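Putative branched-chain amino acid transport system substrate-binding protein (Rhodopseudomonas palustris, PDB 3TX6) probably captures lignin-derived aromatic acids and related compounds in the periplasm as the solute-binding component of an ABC transporter, and is found holding 3-(4-hydroxyphenyl)pyruvate. Local coordinates at residues 11-16 against 58-63; 84-89 against 106-111. One frame throughout, in Å; residues are numbered along the deposited sequence.

Interaction 1 of 2, residues 11-16 against 58-63; sequences GITVTT and TTNARR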
loop_
_atom_site.group_PDB
_atom_site.type_symbol
_atom_site.label_atom_id
_atom_site.label_comp_id
_atom_site.label_asym_id
_atom_site.label_seq_id
_atom_site.Cartn_x
_atom_site.Cartn_y
_atom_site.Cartn_z
ATOM N N GLY A 11 -1.273 18.339 0.761
ATOM C CA GLY A 11 -2.475 17.831 1.411
ATOM C C GLY A 11 -2.538 16.333 1.407
ATOM O O GLY A 11 -2.274 15.684 0.387
ATOM N N ILE A 12 -2.932 15.787 2.549
ATOM C CA ILE A 12 -2.974 14.356 2.764
ATOM C C ILE A 12 -4.343 13.971 3.300
ATOM O O ILE A 12 -4.774 14.497 4.332
ATOM C CB ILE A 12 -1.896 13.927 3.756
ATOM C CG1 ILE A 12 -0.531 14.501 3.294
ATOM C CG2 ILE A 12 -1.871 12.393 3.890
ATOM C CD1 ILE A 12 0.670 14.058 4.090
ATOM N N THR A 13 -5.013 13.043 2.603
ATOM C CA THR A 13 -6.228 12.445 3.125
ATOM C C THR A 13 -5.994 10.975 3.368
ATOM O O THR A 13 -5.574 10.255 2.466
ATOM C CB THR A 13 -7.483 12.700 2.203
ATOM O OG1 THR A 13 -8.687 12.235 2.878
ATOM C CG2 THR A 13 -7.348 12.160 0.792
ATOM N N VAL A 14 -6.207 10.549 4.618
ATOM C CA VAL A 14 -6.049 9.180 4.986
ATOM C C VAL A 14 -7.190 8.739 5.898
ATOM O O VAL A 14 -8.030 9.534 6.300
ATOM C CB VAL A 14 -4.670 8.940 5.659
ATOM C CG1 VAL A 14 -3.526 9.004 4.648
ATOM C CG2 VAL A 14 -4.484 9.877 6.847
ATOM N N THR A 15 -7.227 7.448 6.170
ATOM C CA THR A 15 -8.350 6.843 6.883
ATOM C C THR A 15 -7.950 6.543 8.327
ATOM O O THR A 15 -7.281 5.533 8.630
ATOM C CB THR A 15 -8.781 5.548 6.186
ATOM O OG1 THR A 15 -9.009 5.812 4.781
ATOM C CG2 THR A 15 -10.041 4.957 6.902
ATOM N N THR A 16 -8.381 7.424 9.215
ATOM C CA THR A 16 -8.027 7.317 10.620
ATOM C C THR A 16 -9.235 6.983 11.510
ATOM O O THR A 16 -9.085 6.879 12.724
ATOM C CB THR A 16 -7.301 8.557 11.127
ATOM O OG1 THR A 16 -8.145 9.708 10.997
ATOM C CG2 THR A 16 -6.011 8.758 10.410
ATOM N N THR A 58 -13.040 12.789 -1.752
ATOM C CA THR A 58 -13.216 13.716 -2.848
ATOM C C THR A 58 -13.264 15.141 -2.294
ATOM O O THR A 58 -12.583 16.061 -2.782
ATOM C CB THR A 58 -14.540 13.387 -3.608
ATOM O OG1 THR A 58 -14.491 12.062 -4.140
ATOM C CG2 THR A 58 -14.782 14.386 -4.734
ATOM N N THR A 59 -14.051 15.309 -1.236
ATOM C CA THR A 59 -14.168 16.601 -0.599
ATOM C C THR A 59 -12.829 17.058 -0.035
ATOM O O THR A 59 -12.443 18.221 -0.224
ATOM C CB THR A 59 -15.224 16.558 0.509
ATOM O OG1 THR A 59 -16.506 16.364 -0.084
ATOM C CG2 THR A 59 -15.207 17.834 1.367
ATOM N N ASN A 60 -12.105 16.154 0.600
ATOM C CA ASN A 60 -10.797 16.498 1.154
ATOM C C ASN A 60 -9.838 16.901 0.069
ATOM O O ASN A 60 -9.156 17.930 0.183
ATOM C CB ASN A 60 -10.211 15.361 1.991
ATOM C CG ASN A 60 -11.024 15.083 3.253
ATOM O OD1 ASN A 60 -11.896 15.867 3.648
ATOM N ND2 ASN A 60 -10.724 13.975 3.917
ATOM N N ALA A 61 -9.740 16.098 -0.985
ATOM C CA ALA A 61 -8.839 16.390 -2.079
ATOM C C ALA A 61 -9.143 17.763 -2.702
ATOM O O ALA A 61 -8.221 18.526 -3.016
ATOM C CB ALA A 61 -8.860 15.255 -3.159
ATOM N N ARG A 62 -10.424 18.073 -2.880
ATOM C CA ARG A 62 -10.813 19.338 -3.421
ATOM C C ARG A 62 -10.433 20.496 -2.503
ATOM O O ARG A 62 -9.948 21.512 -2.981
ATOM C CB ARG A 62 -12.312 19.332 -3.731
ATOM C CG ARG A 62 -12.846 20.645 -4.269
ATOM C CD ARG A 62 -12.110 21.216 -5.475
ATOM N NE ARG A 62 -12.135 20.284 -6.575
ATOM C CZ ARG A 62 -11.580 20.495 -7.773
ATOM N NH1 ARG A 62 -10.884 21.595 -7.994
ATOM N NH2 ARG A 62 -11.620 19.543 -8.704
ATOM N N ARG A 63 -10.626 20.327 -1.188
ATOM C CA ARG A 63 -10.221 21.369 -0.244
ATOM C C ARG A 63 -8.731 21.641 -0.398
ATOM O O ARG A 63 -8.280 22.768 -0.390
ATOM C CB ARG A 63 -10.479 20.963 1.208
ATOM C CG ARG A 63 -11.929 20.992 1.640
ATOM C CD ARG A 63 -12.150 20.635 3.106
ATOM N NE ARG A 63 -11.485 21.616 3.928
ATOM C CZ ARG A 63 -11.112 21.461 5.183
ATOM N NH1 ARG A 63 -11.351 20.365 5.848
ATOM N NH2 ARG A 63 -10.493 22.473 5.779
#
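The side-chain amide of Asn-60 meets Thr-13 through its ND2: Thr-13 OG1 lies in the amide plane of Asn-60, only 1° out of it. This joins a central strand to a helix in the Rossmann-like lobe of a periplasmic binding protein. Helix 54-67 is the helix of a beta-alpha-beta crossover from strand 41-49 to strand 72-75, and it passes over strand 8-14, which lies between those two in the sheet.

Only this residue pair comes within 4.5 Å, and the CA atoms of Thr-13 and Asn-60 are 6.4 Å apart, so the contact is a narrow, buried one. The two side chains cross at about a right angle. Next to the polar bond, Thr-13 CB sits 3.8 Å from Asn-60 CB, an aliphatic contact at the root of both side chains.

With Thr-13 OG1 trans to the backbone N (chi1 -172°), the hydroxyl faces the helix, while CG2 is turned to Val-85 of helix 79-92. The hydroxyl is gripped twice, since OG1 also bonds Asp-50 OD2; as it accepts from the amide, its own proton probably goes to that carboxylate. ND2 likewise has two acceptors, the second being Asp-49 O. Together these bonds tie the end of strand 41-49 and the turn after it to the strand and helix, and they fix the rotation of the amide. The N-H on the CB side of Asn-60 ND2 points to Thr-13 OG1 over 2.9 Å, almost perfectly straight at 178°.

Interaction 2 of 2, residues 84-89 against 106-111; sequences AVSNVA and PERAKW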
loop_
_atom_site.group_PDB
_atom_site.type_symbol
_atom_site.label_atom_id
_atom_site.label_comp_id
_atom_site.label_asym_id
_atom_site.label_seq_id
_atom_site.Cartn_x
_atom_site.Cartn_y
_atom_site.Cartn_z
ATOM N N ALA A 84 -11.005 8.117 -5.827
ATOM C CA ALA A 84 -11.603 9.436 -5.715
ATOM C C ALA A 84 -10.569 10.563 -5.712
ATOM O O ALA A 84 -10.760 11.592 -6.395
ATOM C CB ALA A 84 -12.505 9.533 -4.485
ATOM N N VAL A 85 -9.499 10.404 -4.939
ATOM C CA VAL A 85 -8.459 11.399 -4.904
ATOM C C VAL A 85 -7.838 11.562 -6.279
ATOM O O VAL A 85 -7.590 12.670 -6.721
ATOM C CB VAL A 85 -7.399 11.060 -3.843
ATOM C CG1 VAL A 85 -6.240 12.062 -3.898
ATOM C CG2 VAL A 85 -8.016 11.036 -2.422
ATOM N N SER A 86 -7.598 10.442 -6.962
ATOM C CA SER A 86 -7.026 10.478 -8.307
ATOM C C SER A 86 -7.909 11.228 -9.286
ATOM O O SER A 86 -7.392 12.026 -10.101
ATOM C CB SER A 86 -6.698 9.038 -8.825
ATOM O OG SER A 86 -6.096 9.080 -10.073
ATOM N N ASN A 87 -9.234 11.022 -9.183
ATOM C CA ASN A 87 -10.192 11.743 -10.013
ATOM C C ASN A 87 -10.031 13.249 -9.829
ATOM O O ASN A 87 -9.949 13.991 -10.805
ATOM C CB ASN A 87 -11.636 11.363 -9.700
ATOM C CG ASN A 87 -11.979 9.953 -10.143
ATOM O OD1 ASN A 87 -11.305 9.349 -10.997
ATOM N ND2 ASN A 87 -13.014 9.391 -9.517
ATOM N N VAL A 88 -9.927 13.678 -8.577
ATOM C CA VAL A 88 -9.796 15.099 -8.271
ATOM C C VAL A 88 -8.452 15.657 -8.785
ATOM O O VAL A 88 -8.403 16.722 -9.413
ATOM C CB VAL A 88 -9.982 15.377 -6.774
ATOM C CG1 VAL A 88 -9.692 16.862 -6.454
ATOM C CG2 VAL A 88 -11.402 15.004 -6.347
ATOM N N ALA A 89 -7.374 14.918 -8.509
ATOM C CA ALA A 89 -6.026 15.307 -8.850
ATOM C C ALA A 89 -5.888 15.508 -10.338
ATOM O O ALA A 89 -5.259 16.473 -10.782
ATOM C CB ALA A 89 -4.995 14.298 -8.350
ATOM N N PRO A 106 -5.543 4.952 -18.033
ATOM C CA PRO A 106 -5.040 6.088 -18.791
ATOM C C PRO A 106 -5.613 7.451 -18.328
ATOM O O PRO A 106 -4.920 8.441 -18.342
ATOM C CB PRO A 106 -5.448 5.733 -20.224
ATOM C CG PRO A 106 -5.371 4.231 -20.241
ATOM C CD PRO A 106 -5.949 3.842 -18.917
ATOM N N GLU A 107 -6.856 7.461 -17.869
ATOM C CA GLU A 107 -7.506 8.660 -17.337
ATOM C C GLU A 107 -6.896 9.215 -16.025
ATOM O O GLU A 107 -6.991 10.406 -15.715
ATOM C CB GLU A 107 -8.982 8.320 -17.103
ATOM C CG GLU A 107 -9.868 9.532 -16.929
ATOM C CD GLU A 107 -9.856 10.436 -18.158
ATOM O OE1 GLU A 107 -9.474 9.964 -19.262
ATOM O OE2 GLU A 107 -10.224 11.626 -18.013
ATOM N N ARG A 108 -6.263 8.340 -15.270
ATOM C CA ARG A 108 -5.649 8.684 -13.985
ATOM C C ARG A 108 -4.135 8.857 -14.047
ATOM O O ARG A 108 -3.520 9.347 -13.098
ATOM C CB ARG A 108 -6.004 7.584 -13.019
ATOM C CG ARG A 108 -7.474 7.495 -12.691
ATOM C CD ARG A 108 -7.817 6.254 -11.870
ATOM N NE ARG A 108 -9.280 6.139 -11.866
ATOM C CZ ARG A 108 -9.948 5.016 -11.760
ATOM N NH1 ARG A 108 -9.291 3.872 -11.645
ATOM N NH2 ARG A 108 -11.282 5.040 -11.788
ATOM N N ALA A 109 -3.521 8.380 -15.114
ATOM C CA ALA A 109 -2.061 8.222 -15.143
ATOM C C ALA A 109 -1.294 9.516 -15.206
ATOM O O ALA A 109 -0.153 9.559 -14.755
ATOM C CB ALA A 109 -1.596 7.333 -16.291
ATOM N N LYS A 110 -1.859 10.565 -15.785
ATOM C CA LYS A 110 -1.055 11.763 -15.973
ATOM C C LYS A 110 -0.600 12.352 -14.648
ATOM O O LYS A 110 0.544 12.687 -14.517
ATOM C CB LYS A 110 -1.805 12.809 -16.774
ATOM C CG LYS A 110 -0.938 14.018 -17.090
ATOM C CD LYS A 110 -1.559 14.955 -18.104
ATOM C CE LYS A 110 -0.719 16.233 -18.262
ATOM N NZ LYS A 110 -1.141 17.214 -19.310
ATOM N N TRP A 111 -1.507 12.462 -13.672
ATOM C CA TRP A 111 -1.195 13.158 -12.410
ATOM C C TRP A 111 -1.001 12.264 -11.213
ATOM O O TRP A 111 -0.574 12.759 -10.195
ATOM C CB TRP A 111 -2.210 14.245 -12.132
ATOM C CG TRP A 111 -2.132 15.338 -13.141
ATOM C CD1 TRP A 111 -2.922 15.503 -14.270
ATOM C CD2 TRP A 111 -1.179 16.427 -13.154
ATOM N NE1 TRP A 111 -2.521 16.626 -14.942
ATOM C CE2 TRP A 111 -1.447 17.196 -14.345
ATOM C CE3 TRP A 111 -0.133 16.803 -12.328
ATOM C CZ2 TRP A 111 -0.718 18.340 -14.662
ATOM C CZ3 TRP A 111 0.600 17.961 -12.648
ATOM C CH2 TRP A 111 0.319 18.698 -13.812
HETATM O O HOH W 1 -13.431 7.075 -11.852
#
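Van der Waals packing comes first: Ser-86 OG rests against the aliphatic root of Arg-108, 3.3 Å from Arg-108 CB, with Arg-108 CG almost as near. The torsion that sets the serine oxygen opposite its backbone N (chi1 -177°) lays it against these two carbons, but its polar partner is Ser-112 OG, one residue beyond the 106-111 segment. Farther along, Trp-111 lays CB 4.0 Å from Ala-89 O; the indole itself leads away and packs on helix 310-322.

The polar link across the contact runs through water. Asn-87 and Arg-108 lie side by side and point the same way, their amide and guanidinium planes turned 48° apart. Asn-87 OD1 is at the guanidinium edge, yet 3.9 Å from Arg-108 NE, too far for a direct bond. A water closes the gap: it donates to Asn-87 OD1 over 3.2 Å and accepts from Arg-108 NH2 over 3.0 Å, lying in the guanidinium plane. Arg-108 NH1 holds Pro-103 O, so the group is fixed at two of its nitrogens.

Backbone groups are bridged by Asn-90, whose ND2 bonds the carbonyls of Ser-86 and Arg-108 and whose OD1 takes the N-H of Trp-111.

Both segments belong to the alpha/beta lobe of the periplasmic binding protein fold. Helix 79-92 joins strand 72-75 to strand 96-98. Residues 106-111, which include a weakly bonded helix, lie on the connection from there to the outermost strand 112-114, an alpha/beta succession characteristic of a Rossmann-like sheet.

In the fold
Interaction 1 closes before interaction 2 opens along the chain, and their centres lie 14 Å apart in the same lobe, built on the six-stranded sheet from 37-38 to 112-114. Helices 54-67 and 79-92 pack against each other and connect the two contacts: Thr-58 OG1 is 3.2 Å from Ala-84 CB, and Ala-61 CB is 3.8 Å from Val-88 CG1. Strand 8-14 touches the second helix too, through Thr-13 CG2 at 3.5 Å from Val-85 CG2. The bound hydroxyphenylpyruvate is about 13 Å from the side chain of Thr-13 and about 12 Å from that of Arg-108, so neither of these two side chains touches the ligand, consistent with packing within the lobe.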